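Local coordinates for protein arginine N-methyltransferase SFM1 (Saccharomyces cerevisiae, PDB 5C74) that uses S-adenosyl-L-methionine to monomethylate a single arginine of ribosomal protein S3, although its fold belongs to the SPOUT superfamily, at residues 4-9 with 34-39; 20-25 with 192-197; 78-83 with 99-104; 134-139 with 179-184. All blocks are in the same frame, centred on the assembly; numbering follows the deposited sequence.

Contact 1 (4-9 with 34-39)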
loop_
_atom_site.group_PDB
_atom_site.type_symbol
_atom_site.label_atom_id
_atom_site.label_comp_id
_atom_site.label_asym_id
_atom_site.label_seq_id
_atom_site.Cartn_x
_atom_site.Cartn_y
_atom_site.Cartn_z
ATOM N N ILE A 4 16.591 2.324 9.160
ATOM C CA ILE A 4 15.345 1.961 9.823
ATOM C C ILE A 4 14.224 2.789 9.208
ATOM O O ILE A 4 14.317 4.006 9.135
ATOM C CB ILE A 4 15.415 2.209 11.353
ATOM C CG1 ILE A 4 16.557 1.391 11.978
ATOM C CG2 ILE A 4 14.071 1.878 12.042
ATOM C CD1 ILE A 4 16.903 1.811 13.410
ATOM N N ILE A 5 13.168 2.131 8.747
ATOM C CA ILE A 5 12.036 2.862 8.183
ATOM C C ILE A 5 10.812 2.577 9.018
ATOM O O ILE A 5 10.426 1.425 9.168
ATOM C CB ILE A 5 11.746 2.455 6.713
ATOM C CG1 ILE A 5 12.948 2.754 5.815
ATOM C CG2 ILE A 5 10.503 3.179 6.198
ATOM C CD1 ILE A 5 12.799 2.207 4.417
ATOM N N GLU A 6 10.203 3.608 9.577
ATOM C CA GLU A 6 8.964 3.394 10.305
ATOM C C GLU A 6 7.857 3.198 9.280
ATOM O O GLU A 6 7.604 4.079 8.461
ATOM C CB GLU A 6 8.642 4.577 11.217
ATOM C CG GLU A 6 9.677 4.829 12.313
ATOM C CD GLU A 6 9.138 5.730 13.408
ATOM O OE1 GLU A 6 8.569 6.798 13.069
ATOM O OE2 GLU A 6 9.256 5.353 14.601
ATOM N N HIS A 7 7.190 2.054 9.327
ATOM C CA HIS A 7 6.139 1.765 8.363
ATOM C C HIS A 7 4.852 1.737 9.150
ATOM O O HIS A 7 4.390 0.677 9.522
ATOM C CB HIS A 7 6.388 0.433 7.639
ATOM C CG HIS A 7 5.407 0.150 6.535
ATOM N ND1 HIS A 7 5.678 0.423 5.210
ATOM C CD2 HIS A 7 4.152 -0.373 6.563
ATOM C CE1 HIS A 7 4.634 0.081 4.468
ATOM N NE2 HIS A 7 3.697 -0.407 5.266
ATOM N N MET A 8 4.303 2.915 9.427
ATOM C CA MET A 8 3.209 3.048 10.382
ATOM C C MET A 8 1.871 3.173 9.668
ATOM O O MET A 8 1.101 4.105 9.909
ATOM C CB MET A 8 3.433 4.261 11.288
ATOM C CG MET A 8 4.731 4.198 12.134
ATOM S SD MET A 8 5.095 5.712 13.083
ATOM C CE MET A 8 3.842 5.629 14.360
ATOM N N GLU A 9 1.612 2.241 8.772
ATOM C CA GLU A 9 0.372 2.260 8.019
ATOM C C GLU A 9 0.041 0.833 7.685
ATOM O O GLU A 9 0.919 -0.026 7.613
ATOM C CB GLU A 9 0.498 3.106 6.743
ATOM C CG GLU A 9 1.420 2.487 5.693
ATOM C CD GLU A 9 1.636 3.377 4.474
ATOM O OE1 GLU A 9 2.715 3.267 3.849
ATOM O OE2 GLU A 9 0.733 4.174 4.138
ATOM N N LEU A 34 12.197 -2.508 9.062
ATOM C CA LEU A 34 10.944 -1.765 9.146
ATOM C C LEU A 34 10.466 -1.842 10.581
ATOM O O LEU A 34 10.452 -2.917 11.161
ATOM C CB LEU A 34 9.863 -2.354 8.226
ATOM C CG LEU A 34 10.083 -2.448 6.720
ATOM C CD1 LEU A 34 8.739 -2.818 6.064
ATOM C CD2 LEU A 34 10.625 -1.132 6.157
ATOM N N SER A 35 10.079 -0.713 11.158
ATOM C CA SER A 35 9.652 -0.703 12.549
ATOM C C SER A 35 8.289 -0.040 12.705
ATOM O O SER A 35 7.801 0.623 11.794
ATOM C CB SER A 35 10.684 0.025 13.422
ATOM O OG SER A 35 10.738 1.396 13.066
ATOM N N SER A 36 7.706 -0.214 13.886
ATOM C CA SER A 36 6.396 0.330 14.239
ATOM C C SER A 36 5.293 -0.056 13.252
ATOM O O SER A 36 4.356 0.717 13.051
ATOM C CB SER A 36 6.460 1.861 14.379
ATOM O OG SER A 36 7.314 2.216 15.468
ATOM N N LEU A 37 5.374 -1.261 12.686
ATOM C CA LEU A 37 4.239 -1.803 11.926
ATOM C C LEU A 37 3.007 -1.880 12.818
ATOM O O LEU A 37 3.133 -2.039 14.041
ATOM C CB LEU A 37 4.561 -3.190 11.358
ATOM C CG LEU A 37 5.190 -3.043 9.960
ATOM C CD1 LEU A 37 6.665 -2.628 10.064
ATOM C CD2 LEU A 37 5.044 -4.289 9.132
ATOM N N PRO A 38 1.810 -1.775 12.215
ATOM C CA PRO A 38 0.565 -1.903 12.979
ATOM C C PRO A 38 0.552 -3.169 13.825
ATOM O O PRO A 38 1.091 -4.218 13.437
ATOM C CB PRO A 38 -0.517 -1.943 11.892
ATOM C CG PRO A 38 0.095 -1.162 10.748
ATOM C CD PRO A 38 1.556 -1.562 10.777
ATOM N N GLU A 39 -0.049 -3.060 15.003
ATOM C CA GLU A 39 0.025 -4.135 15.977
ATOM C C GLU A 39 -0.555 -5.455 15.453
ATOM O O GLU A 39 -0.178 -6.528 15.914
ATOM C CB GLU A 39 -0.686 -3.713 17.267
ATOM C CG GLU A 39 -0.158 -4.406 18.513
ATOM C CD GLU A 39 1.211 -3.880 18.976
ATOM O OE1 GLU A 39 1.815 -3.012 18.314
ATOM O OE2 GLU A 39 1.691 -4.345 20.029
HETATM O O HOH W 1 10.029 3.057 15.201
#
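Ile-5 and Ser-35 join the two parallel strands through the backbone: Ser-35 N donates to Ile-5 O at 2.9 Å, and Ser-35 O in turn accepts from His-7 N, again at 2.9 Å. Past the paired residues the chains stay close: Leu-37 CA lies 3.5 Å from His-7 O in a CA-H...O contact, and the ring carbon Pro-38 CG is set against the carbonyl oxygen Glu-9 O at 3.4 Å.

Apolar contacts gather on the face bearing Ile-5 and Leu-34, where Leu-34 CD2 reaches back to Ile-5 CB at 3.8 Å. Further along, Leu-37 CD1 meets His-7 CB. With CG anti to the backbone N (chi1 -174°), the His-7 ring is brought obliquely against Leu-34 CD1 and Leu-37 CG.

On the face of Glu-6 and Ser-35, one water ties three side chains together. It donates to Glu-6 OE2 at 2.5 Å and also bonds Ser-35 OG and Ser-36 OG; the other carboxylate oxygen, Glu-6 OE1, is held by Gly-106 N and Arg-116.

These strands open and close a beta-alpha-beta unit. Its helix 14-27 covers the Ile-5 face and supplies Tyr-20 to the His-7 ring, helix 116-123 packs on Glu-6, and strand 101-104 continues the sheet beyond Ile-4.

Contact 2 (20-25 with 192-197)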
loop_
_atom_site.group_PDB
_atom_site.type_symbol
_atom_site.label_atom_id
_atom_site.label_comp_id
_atom_site.label_asym_id
_atom_site.label_seq_id
_atom_site.Cartn_x
_atom_site.Cartn_y
_atom_site.Cartn_z
ATOM N N TYR A 20 10.971 -0.654 -1.549
ATOM C CA TYR A 20 11.623 -1.497 -0.536
ATOM C C TYR A 20 12.484 -2.589 -1.171
ATOM O O TYR A 20 13.563 -2.901 -0.664
ATOM C CB TYR A 20 10.588 -2.140 0.396
ATOM C CG TYR A 20 9.923 -1.178 1.359
ATOM C CD1 TYR A 20 10.337 0.153 1.474
ATOM C CD2 TYR A 20 8.887 -1.609 2.180
ATOM C CE1 TYR A 20 9.711 1.014 2.366
ATOM C CE2 TYR A 20 8.265 -0.759 3.059
ATOM C CZ TYR A 20 8.676 0.538 3.163
ATOM O OH TYR A 20 8.024 1.343 4.063
ATOM N N SER A 21 12.002 -3.182 -2.268
ATOM C CA SER A 21 12.763 -4.214 -2.957
ATOM C C SER A 21 14.082 -3.651 -3.454
ATOM O O SER A 21 15.113 -4.311 -3.356
ATOM C CB SER A 21 11.982 -4.792 -4.142
ATOM O OG SER A 21 10.799 -5.425 -3.693
ATOM N N GLN A 22 14.041 -2.437 -4.007
ATOM C CA GLN A 22 15.252 -1.804 -4.521
ATOM C C GLN A 22 16.232 -1.536 -3.381
ATOM O O GLN A 22 17.442 -1.764 -3.512
ATOM C CB GLN A 22 14.911 -0.502 -5.254
ATOM C CG GLN A 22 16.122 0.204 -5.861
ATOM C CD GLN A 22 16.468 -0.300 -7.238
ATOM O OE1 GLN A 22 16.061 -1.398 -7.645
ATOM N NE2 GLN A 22 17.217 0.513 -7.984
ATOM N N ILE A 23 15.709 -1.068 -2.254
ATOM C CA ILE A 23 16.557 -0.825 -1.070
ATOM C C ILE A 23 17.247 -2.110 -0.599
ATOM O O ILE A 23 18.465 -2.127 -0.364
ATOM C CB ILE A 23 15.725 -0.199 0.075
ATOM C CG1 ILE A 23 15.305 1.226 -0.332
ATOM C CG2 ILE A 23 16.499 -0.191 1.388
ATOM C CD1 ILE A 23 14.147 1.832 0.495
ATOM N N LEU A 24 16.479 -3.190 -0.495
ATOM C CA LEU A 24 17.030 -4.478 -0.088
ATOM C C LEU A 24 18.107 -4.967 -1.046
ATOM O O LEU A 24 19.122 -5.508 -0.617
ATOM C CB LEU A 24 15.911 -5.524 0.037
ATOM C CG LEU A 24 14.956 -5.312 1.214
ATOM C CD1 LEU A 24 13.637 -6.082 1.013
ATOM C CD2 LEU A 24 15.627 -5.753 2.518
ATOM N N ARG A 25 17.899 -4.778 -2.346
ATOM C CA ARG A 25 18.892 -5.215 -3.315
ATOM C C ARG A 25 20.157 -4.372 -3.177
ATOM O O ARG A 25 21.263 -4.872 -3.384
ATOM C CB ARG A 25 18.347 -5.136 -4.751
ATOM C CG ARG A 25 17.417 -6.316 -5.105
ATOM C CD ARG A 25 16.986 -6.307 -6.567
ATOM N NE ARG A 25 16.246 -5.099 -6.888
ATOM C CZ ARG A 25 14.923 -5.031 -7.012
ATOM N NH1 ARG A 25 14.174 -6.114 -6.872
ATOM N NH2 ARG A 25 14.356 -3.871 -7.293
ATOM N N LEU A 192 15.644 4.725 -10.808
ATOM C CA LEU A 192 14.352 4.304 -10.259
ATOM C C LEU A 192 14.416 2.840 -9.859
ATOM O O LEU A 192 15.173 2.083 -10.451
ATOM C CB LEU A 192 13.225 4.484 -11.289
ATOM C CG LEU A 192 12.849 5.827 -11.911
ATOM C CD1 LEU A 192 11.410 5.809 -12.402
ATOM C CD2 LEU A 192 13.051 6.966 -10.968
ATOM N N PRO A 193 13.586 2.419 -8.885
ATOM C CA PRO A 193 13.493 0.992 -8.562
ATOM C C PRO A 193 13.137 0.186 -9.799
ATOM O O PRO A 193 12.435 0.709 -10.675
ATOM C CB PRO A 193 12.348 0.934 -7.531
ATOM C CG PRO A 193 12.377 2.294 -6.884
ATOM C CD PRO A 193 12.737 3.249 -8.012
ATOM N N GLU A 194 13.595 -1.060 -9.883
ATOM C CA GLU A 194 13.131 -1.941 -10.936
ATOM C C GLU A 194 11.603 -1.928 -10.939
ATOM O O GLU A 194 10.980 -1.979 -9.874
ATOM C CB GLU A 194 13.663 -3.367 -10.737
ATOM C CG GLU A 194 15.189 -3.462 -10.793
ATOM C CD GLU A 194 15.710 -4.898 -10.664
ATOM O OE1 GLU A 194 14.895 -5.843 -10.590
ATOM O OE2 GLU A 194 16.945 -5.077 -10.640
ATOM N N GLY A 195 11.005 -1.816 -12.124
ATOM C CA GLY A 195 9.560 -1.879 -12.228
ATOM C C GLY A 195 8.827 -0.559 -12.039
ATOM O O GLY A 195 7.646 -0.463 -12.372
ATOM N N MET A 196 9.493 0.452 -11.492
ATOM C CA MET A 196 8.781 1.707 -11.200
ATOM C C MET A 196 8.377 2.463 -12.468
ATOM O O MET A 196 7.257 2.975 -12.558
ATOM C CB MET A 196 9.611 2.630 -10.303
ATOM C CG MET A 196 8.837 3.910 -9.877
ATOM S SD MET A 196 7.410 3.603 -8.787
ATOM C CE MET A 196 8.249 3.191 -7.258
ATOM N N LEU A 197 9.264 2.541 -13.458
ATOM C CA LEU A 197 8.884 3.250 -14.691
ATOM C C LEU A 197 7.692 2.549 -15.349
ATOM O O LEU A 197 6.776 3.208 -15.879
ATOM C CB LEU A 197 10.057 3.344 -15.664
ATOM C CG LEU A 197 9.797 4.180 -16.927
ATOM C CD1 LEU A 197 9.297 5.578 -16.557
ATOM C CD2 LEU A 197 11.048 4.270 -17.787
HETATM O O HOH W 2 11.994 -2.840 -7.352
#
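Gln-22 lies across Pro-193 at about a right angle, its CB 3.7 Å from Pro-193 CB and its amide carbon CD 3.5 Å from Pro-193 CA. The chain leaves with CG opposite the backbone N (chi1 -178°) and then bends at chi2, which lays the amide over the proline backbone.

The polar contacts centre on the amide oxygen. Glu-194 N makes a weak hydrogen bond to Gln-22 OE1 at 3.3 Å, and from its own helix Arg-25 NH2 donates to the same OE1 at 3.0 Å, straight and in the plane of both groups. That bond, with the groups on its two faces, helps hold the guanidinium in this plane. A lysine in place of Gln-22 would probably take the shared acceptor from Glu-194 N and Arg-25 NH2 and put a second positive charge beside the guanidinium. A water also joins the sides, accepting from Arg-25 NH2 at 2.6 Å and donating to Glu-194 O.

The charges meet face to face: the Glu-194 carboxylate stacks on the Arg-25 guanidinium, planes 8° apart, with Ser-21 O over the opposite face. Arg-25 NH1 and Glu-194 OE1 are 3.8 Å apart, a long salt bridge in which no N-H points at the oxygen.

This surface contact sets the turn leading into helix 196-205, with Gly-195 as N-cap, against helix 14-27; Pro-193 also touches Asp-141 of helix 140-151.

Contact 3 (78-83 with 99-104)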
loop_
_atom_site.group_PDB
_atom_site.type_symbol
_atom_site.label_atom_id
_atom_site.label_comp_id
_atom_site.label_asym_id
_atom_site.label_seq_id
_atom_site.Cartn_x
_atom_site.Cartn_y
_atom_site.Cartn_z
ATOM N N GLY A 78 22.904 9.063 20.628
ATOM C CA GLY A 78 23.682 10.005 19.850
ATOM C C GLY A 78 24.294 9.406 18.599
ATOM O O GLY A 78 24.909 10.121 17.813
ATOM N N ARG A 79 24.122 8.102 18.395
ATOM C CA ARG A 79 24.687 7.460 17.209
ATOM C C ARG A 79 23.589 7.000 16.253
ATOM O O ARG A 79 23.837 6.203 15.346
ATOM C CB ARG A 79 25.587 6.277 17.604
ATOM C CG ARG A 79 26.731 6.689 18.542
ATOM C CD ARG A 79 27.810 5.598 18.638
ATOM N NE ARG A 79 28.217 5.181 17.301
ATOM C CZ ARG A 79 29.175 5.771 16.587
ATOM N NH1 ARG A 79 29.873 6.781 17.100
ATOM N NH2 ARG A 79 29.454 5.332 15.365
ATOM N N VAL A 80 22.379 7.512 16.456
ATOM C CA VAL A 80 21.280 7.235 15.527
ATOM C C VAL A 80 20.837 8.539 14.874
ATOM O O VAL A 80 20.437 9.477 15.561
ATOM C CB VAL A 80 20.094 6.561 16.250
ATOM C CG1 VAL A 80 18.975 6.285 15.275
ATOM C CG2 VAL A 80 20.553 5.250 16.936
ATOM N N CYS A 81 20.932 8.595 13.550
ATOM C CA CYS A 81 20.597 9.787 12.791
ATOM C C CYS A 81 19.139 9.766 12.359
ATOM O O CYS A 81 18.628 8.743 11.911
ATOM C CB CYS A 81 21.506 9.908 11.564
ATOM S SG CYS A 81 21.138 11.369 10.570
ATOM N N LEU A 82 18.458 10.895 12.501
ATOM C CA LEU A 82 17.081 10.979 12.038
ATOM C C LEU A 82 17.013 11.913 10.834
ATOM O O LEU A 82 17.443 13.059 10.919
ATOM C CB LEU A 82 16.162 11.478 13.153
ATOM C CG LEU A 82 14.710 11.749 12.751
ATOM C CD1 LEU A 82 13.948 10.424 12.488
ATOM C CD2 LEU A 82 14.024 12.564 13.835
ATOM N N LEU A 83 16.510 11.417 9.707
ATOM C CA LEU A 83 16.225 12.301 8.574
ATOM C C LEU A 83 15.230 13.345 9.032
ATOM O O LEU A 83 14.150 13.016 9.519
ATOM C CB LEU A 83 15.655 11.543 7.374
ATOM C CG LEU A 83 15.263 12.488 6.221
ATOM C CD1 LEU A 83 16.512 13.189 5.668
ATOM C CD2 LEU A 83 14.508 11.761 5.111
ATOM N N PHE A 99 27.482 7.953 13.242
ATOM C CA PHE A 99 26.171 7.299 13.164
ATOM C C PHE A 99 26.264 5.843 12.728
ATOM O O PHE A 99 27.027 5.517 11.816
ATOM C CB PHE A 99 25.267 8.047 12.179
ATOM C CG PHE A 99 25.040 9.495 12.528
ATOM C CD1 PHE A 99 24.626 9.867 13.798
ATOM C CD2 PHE A 99 25.243 10.485 11.576
ATOM C CE1 PHE A 99 24.413 11.203 14.119
ATOM C CE2 PHE A 99 25.033 11.819 11.884
ATOM C CZ PHE A 99 24.622 12.182 13.157
ATOM N N ASP A 100 25.464 4.981 13.356
ATOM C CA ASP A 100 25.380 3.571 12.978
ATOM C C ASP A 100 24.062 3.266 12.266
ATOM O O ASP A 100 23.992 2.341 11.456
ATOM C CB ASP A 100 25.509 2.684 14.211
ATOM C CG ASP A 100 26.766 2.982 14.998
ATOM O OD1 ASP A 100 27.824 3.099 14.363
ATOM O OD2 ASP A 100 26.687 3.127 16.231
ATOM N N TYR A 101 23.035 4.063 12.579
ATOM C CA TYR A 101 21.687 3.902 12.024
ATOM C C TYR A 101 21.168 5.214 11.476
ATOM O O TYR A 101 21.493 6.276 11.997
ATOM C CB TYR A 101 20.710 3.394 13.089
ATOM C CG TYR A 101 20.991 1.969 13.496
ATOM C CD1 TYR A 101 20.420 0.912 12.800
ATOM C CD2 TYR A 101 21.821 1.682 14.573
ATOM C CE1 TYR A 101 20.661 -0.414 13.175
ATOM C CE2 TYR A 101 22.081 0.361 14.952
ATOM C CZ TYR A 101 21.495 -0.675 14.244
ATOM O OH TYR A 101 21.742 -1.972 14.609
ATOM N N PHE A 102 20.336 5.117 10.441
ATOM C CA PHE A 102 19.707 6.271 9.808
ATOM C C PHE A 102 18.219 5.965 9.774
ATOM O O PHE A 102 17.817 4.921 9.266
ATOM C CB PHE A 102 20.253 6.485 8.394
ATOM C CG PHE A 102 19.806 7.775 7.761
ATOM C CD1 PHE A 102 18.619 7.839 7.044
ATOM C CD2 PHE A 102 20.578 8.919 7.873
ATOM C CE1 PHE A 102 18.213 9.024 6.449
ATOM C CE2 PHE A 102 20.168 10.112 7.273
ATOM C CZ PHE A 102 18.989 10.157 6.569
ATOM N N VAL A 103 17.417 6.860 10.336
ATOM C CA VAL A 103 15.997 6.582 10.567
ATOM C C VAL A 103 15.080 7.450 9.702
ATOM O O VAL A 103 15.260 8.656 9.620
ATOM C CB VAL A 103 15.641 6.815 12.039
ATOM C CG1 VAL A 103 14.154 6.610 12.274
ATOM C CG2 VAL A 103 16.476 5.888 12.937
ATOM N N PHE A 104 14.112 6.817 9.046
ATOM C CA PHE A 104 13.047 7.525 8.343
ATOM C C PHE A 104 11.836 7.493 9.234
ATOM O O PHE A 104 11.258 6.422 9.460
ATOM C CB PHE A 104 12.730 6.881 6.996
ATOM C CG PHE A 104 13.835 7.005 6.001
ATOM C CD1 PHE A 104 14.921 6.137 6.046
ATOM C CD2 PHE A 104 13.802 7.995 5.033
ATOM C CE1 PHE A 104 15.953 6.253 5.137
ATOM C CE2 PHE A 104 14.825 8.116 4.116
ATOM C CZ PHE A 104 15.899 7.247 4.166
#
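Arg-79 grips Asp-100 side-on with two nitrogens, NE to OD2 at 2.8 Å and NH2 to OD1 at 2.9 Å. Both oxygens lie in the guanidinium plane, but the carboxylate is turned 38° against it: OD2 is met on its syn side and OD1 from above the carboxylate plane. The arginine bends at chi3 (51°) to bring this edge round. Beside it Asp-100 N donates to Arg-79 O. A methionine in place of Arg-79 would probably leave both Asp-100 oxygens without the N-H groups that grip them.

Cys-81 presses on Phe-99: its CB sits over the ring centre, 3.7 Å from the centroid, with SG over the same face. SG also touches Phe-102 CE2 obliquely at 3.7 Å. On the face bearing Val-80, Leu-82 and Val-103, Val-80 CG1 meets Val-103 CG2 tightly at 3.4 Å.

Parallel pairing positions them: Cys-81 N to Tyr-101 O, Val-103 N to Cys-81 O at 2.7 Å, and Leu-83 N to Val-103 O. Thr-97 O holds Arg-79 NH1, and Glu-73 O takes the Tyr-101 hydroxyl.

Both strands are interior to the six-stranded parallel sheet, 80-83 next to strand 128-131 and 101-104 next to strand 2-6, with helix 140-151 packed on Phe-102 and Phe-104.

Contact 4 (134-139 with 179-184)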
loop_
_atom_site.group_PDB
_atom_site.type_symbol
_atom_site.label_atom_id
_atom_site.label_comp_id
_atom_site.label_asym_id
_atom_site.label_seq_id
_atom_site.Cartn_x
_atom_site.Cartn_y
_atom_site.Cartn_z
ATOM N N GLY A 134 19.711 17.647 1.882
ATOM C CA GLY A 134 19.395 18.651 0.876
ATOM C C GLY A 134 18.008 19.231 1.057
ATOM O O GLY A 134 17.257 18.807 1.933
ATOM N N ASP A 135 17.643 20.207 0.235
ATOM C CA ASP A 135 16.390 20.900 0.495
ATOM C C ASP A 135 15.255 20.437 -0.408
ATOM O O ASP A 135 14.232 21.111 -0.524
ATOM C CB ASP A 135 16.589 22.413 0.371
ATOM C CG ASP A 135 16.931 22.848 -1.028
ATOM O OD1 ASP A 135 17.187 21.992 -1.898
ATOM O OD2 ASP A 135 16.968 24.070 -1.254
ATOM N N LYS A 136 15.413 19.278 -1.031
ATOM C CA LYS A 136 14.313 18.737 -1.827
ATOM C C LYS A 136 13.950 17.316 -1.431
ATOM O O LYS A 136 14.822 16.472 -1.214
ATOM C CB LYS A 136 14.651 18.808 -3.314
ATOM C CG LYS A 136 14.613 20.261 -3.824
ATOM C CD LYS A 136 14.505 20.359 -5.328
ATOM C CE LYS A 136 14.141 21.790 -5.730
ATOM N NZ LYS A 136 14.911 22.787 -4.938
ATOM N N GLN A 137 12.650 17.062 -1.343
ATOM C CA GLN A 137 12.162 15.725 -1.014
ATOM C C GLN A 137 12.665 14.668 -1.991
ATOM O O GLN A 137 12.734 14.900 -3.210
ATOM C CB GLN A 137 10.627 15.708 -0.987
ATOM C CG GLN A 137 10.066 14.433 -0.359
ATOM C CD GLN A 137 8.632 14.585 0.109
ATOM O OE1 GLN A 137 7.758 15.009 -0.651
ATOM N NE2 GLN A 137 8.384 14.243 1.371
ATOM N N MET A 138 13.014 13.513 -1.432
ATOM C CA MET A 138 13.445 12.337 -2.173
ATOM C C MET A 138 12.537 11.163 -1.857
ATOM O O MET A 138 11.992 11.089 -0.749
ATOM C CB MET A 138 14.884 11.949 -1.794
ATOM C CG MET A 138 15.949 13.046 -2.011
ATOM S SD MET A 138 17.564 12.537 -1.279
ATOM C CE MET A 138 18.626 13.587 -2.285
ATOM N N THR A 139 12.414 10.223 -2.793
ATOM C CA THR A 139 11.834 8.931 -2.459
ATOM C C THR A 139 12.750 8.237 -1.457
ATOM O O THR A 139 13.944 8.550 -1.332
ATOM C CB THR A 139 11.633 8.009 -3.694
ATOM O OG1 THR A 139 12.909 7.661 -4.261
ATOM C CG2 THR A 139 10.756 8.703 -4.772
ATOM N N PRO A 179 7.718 14.426 -8.625
ATOM C CA PRO A 179 8.146 15.642 -7.933
ATOM C C PRO A 179 9.158 15.377 -6.840
ATOM O O PRO A 179 8.911 15.730 -5.689
ATOM C CB PRO A 179 6.835 16.171 -7.336
ATOM C CG PRO A 179 6.043 14.923 -7.073
ATOM C CD PRO A 179 6.341 14.033 -8.248
ATOM N N PHE A 180 10.281 14.769 -7.213
ATOM C CA PHE A 180 11.325 14.400 -6.275
ATOM C C PHE A 180 12.667 14.675 -6.893
ATOM O O PHE A 180 12.783 14.835 -8.107
ATOM C CB PHE A 180 11.234 12.918 -5.899
ATOM C CG PHE A 180 9.922 12.545 -5.303
ATOM C CD1 PHE A 180 9.688 12.743 -3.949
ATOM C CD2 PHE A 180 8.917 12.017 -6.090
ATOM C CE1 PHE A 180 8.453 12.416 -3.388
ATOM C CE2 PHE A 180 7.689 11.694 -5.539
ATOM C CZ PHE A 180 7.460 11.895 -4.187
ATOM N N ARG A 181 13.681 14.707 -6.041
ATOM C CA ARG A 181 15.046 14.779 -6.496
ATOM C C ARG A 181 15.556 13.349 -6.596
ATOM O O ARG A 181 15.419 12.585 -5.636
ATOM C CB ARG A 181 15.884 15.603 -5.515
ATOM C CG ARG A 181 17.386 15.485 -5.717
ATOM C CD ARG A 181 18.113 16.495 -4.817
ATOM N NE ARG A 181 17.962 17.855 -5.325
ATOM C CZ ARG A 181 18.223 18.963 -4.633
ATOM N NH1 ARG A 181 18.625 18.900 -3.364
ATOM N NH2 ARG A 181 18.058 20.147 -5.218
ATOM N N TYR A 182 16.118 12.984 -7.752
ATOM C CA TYR A 182 16.642 11.630 -7.963
ATOM C C TYR A 182 18.142 11.640 -8.238
ATOM O O TYR A 182 18.670 12.607 -8.784
ATOM C CB TYR A 182 15.942 10.943 -9.139
ATOM C CG TYR A 182 14.483 10.612 -8.926
ATOM C CD1 TYR A 182 13.499 11.566 -9.159
ATOM C CD2 TYR A 182 14.084 9.342 -8.514
ATOM C CE1 TYR A 182 12.146 11.268 -8.982
ATOM C CE2 TYR A 182 12.730 9.033 -8.339
ATOM C CZ TYR A 182 11.773 10.003 -8.573
ATOM O OH TYR A 182 10.432 9.711 -8.403
ATOM N N VAL A 183 18.819 10.550 -7.896
ATOM C CA VAL A 183 20.231 10.388 -8.252
ATOM C C VAL A 183 20.311 9.969 -9.714
ATOM O O VAL A 183 19.518 9.140 -10.161
ATOM C CB VAL A 183 20.925 9.316 -7.362
ATOM C CG1 VAL A 183 22.364 9.063 -7.829
ATOM C CG2 VAL A 183 20.893 9.747 -5.894
ATOM N N LEU A 184 21.258 10.540 -10.454
ATOM C CA LEU A 184 21.470 10.164 -11.843
ATOM C C LEU A 184 22.387 8.957 -11.982
ATOM O O LEU A 184 23.366 8.828 -11.235
ATOM C CB LEU A 184 22.070 11.332 -12.609
ATOM C CG LEU A 184 21.084 12.468 -12.881
ATOM C CD1 LEU A 184 21.817 13.640 -13.497
ATOM C CD2 LEU A 184 19.959 11.977 -13.811
HETATM O O HOH W 3 19.844 21.007 -1.358
HETATM O O HOH W 4 17.462 17.105 -1.365
HETATM O O HOH W 5 11.298 17.243 -4.651
HETATM O O HOH W 6 7.157 15.465 -3.433
HETATM O O HOH W 7 13.597 10.520 -5.380
#
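Phe-180 and Thr-139 form the close-packed end of this contact, where the loop after strand 128-131 of the parallel SPOUT-family sheet meets edge strand 181-183 of the small antiparallel sheet. Thr-139 CG2 stands over one face of the Phe-180 ring in a CH-pi contact, 4.1 Å from its centroid, and the same methyl approaches Tyr-182 OH. Gln-137 lies alongside Phe-180, pointing the same way. One direct hydrogen bond fixes the backbones: Arg-181 N donates to Gln-137 O at 3.0 Å. Thr-139 is the N-cap of helix 140-151, its OG1 bonded to Asp-141 and Thr-142; Glu-206 of the second subunit, part of the C-terminal tag, packs on Thr-139 and Phe-180.

Toward Asp-135 the contact turns looser and wetter. The extended start of Arg-181 (chi1 167°, chi2 172°) carries its guanidinium to Lys-136, whose CB lies over the centre of one face. Asp-135 is shared by these two basic side chains in a network of long salt bridges, its OD1 3.7 Å from Arg-181 NH1; the firmer anchor is Asp-164, which binds Arg-181 NE. One water bridges Arg-181 NH1 and Asp-135 N, another accepts from Lys-136 N and, weakly, from NH1, and two more link Gln-137 to Pro-179 O.

Back at the packed end, a single water accepts from Thr-139 N at 2.9 Å and donates to Arg-181 O at 2.8 Å, resting over the centre of the Tyr-182 ring.

Contacts 1 and 3 belong to the same six-stranded parallel sheet, their centres about 16 Å apart, where strands 2-6 and 101-104 run side by side and Ile-4 pairs with Phe-102 and Phe-104. Helix 14-27 connects contact 1 to contact 2, with Ile-5 CD1 packing on Ile-23 CD1. Contact 4, about 16 Å from contact 2 between centres, joins the small antiparallel sheet to the loop before helix 140-151, and Leu-192 packs on Tyr-182 between the two. Along the chain contacts 1, 3 and 4 close in turn, whereas contact 2 spans from helix 14-27 to the C-terminal part, bringing late elements back against the parallel-sheet core.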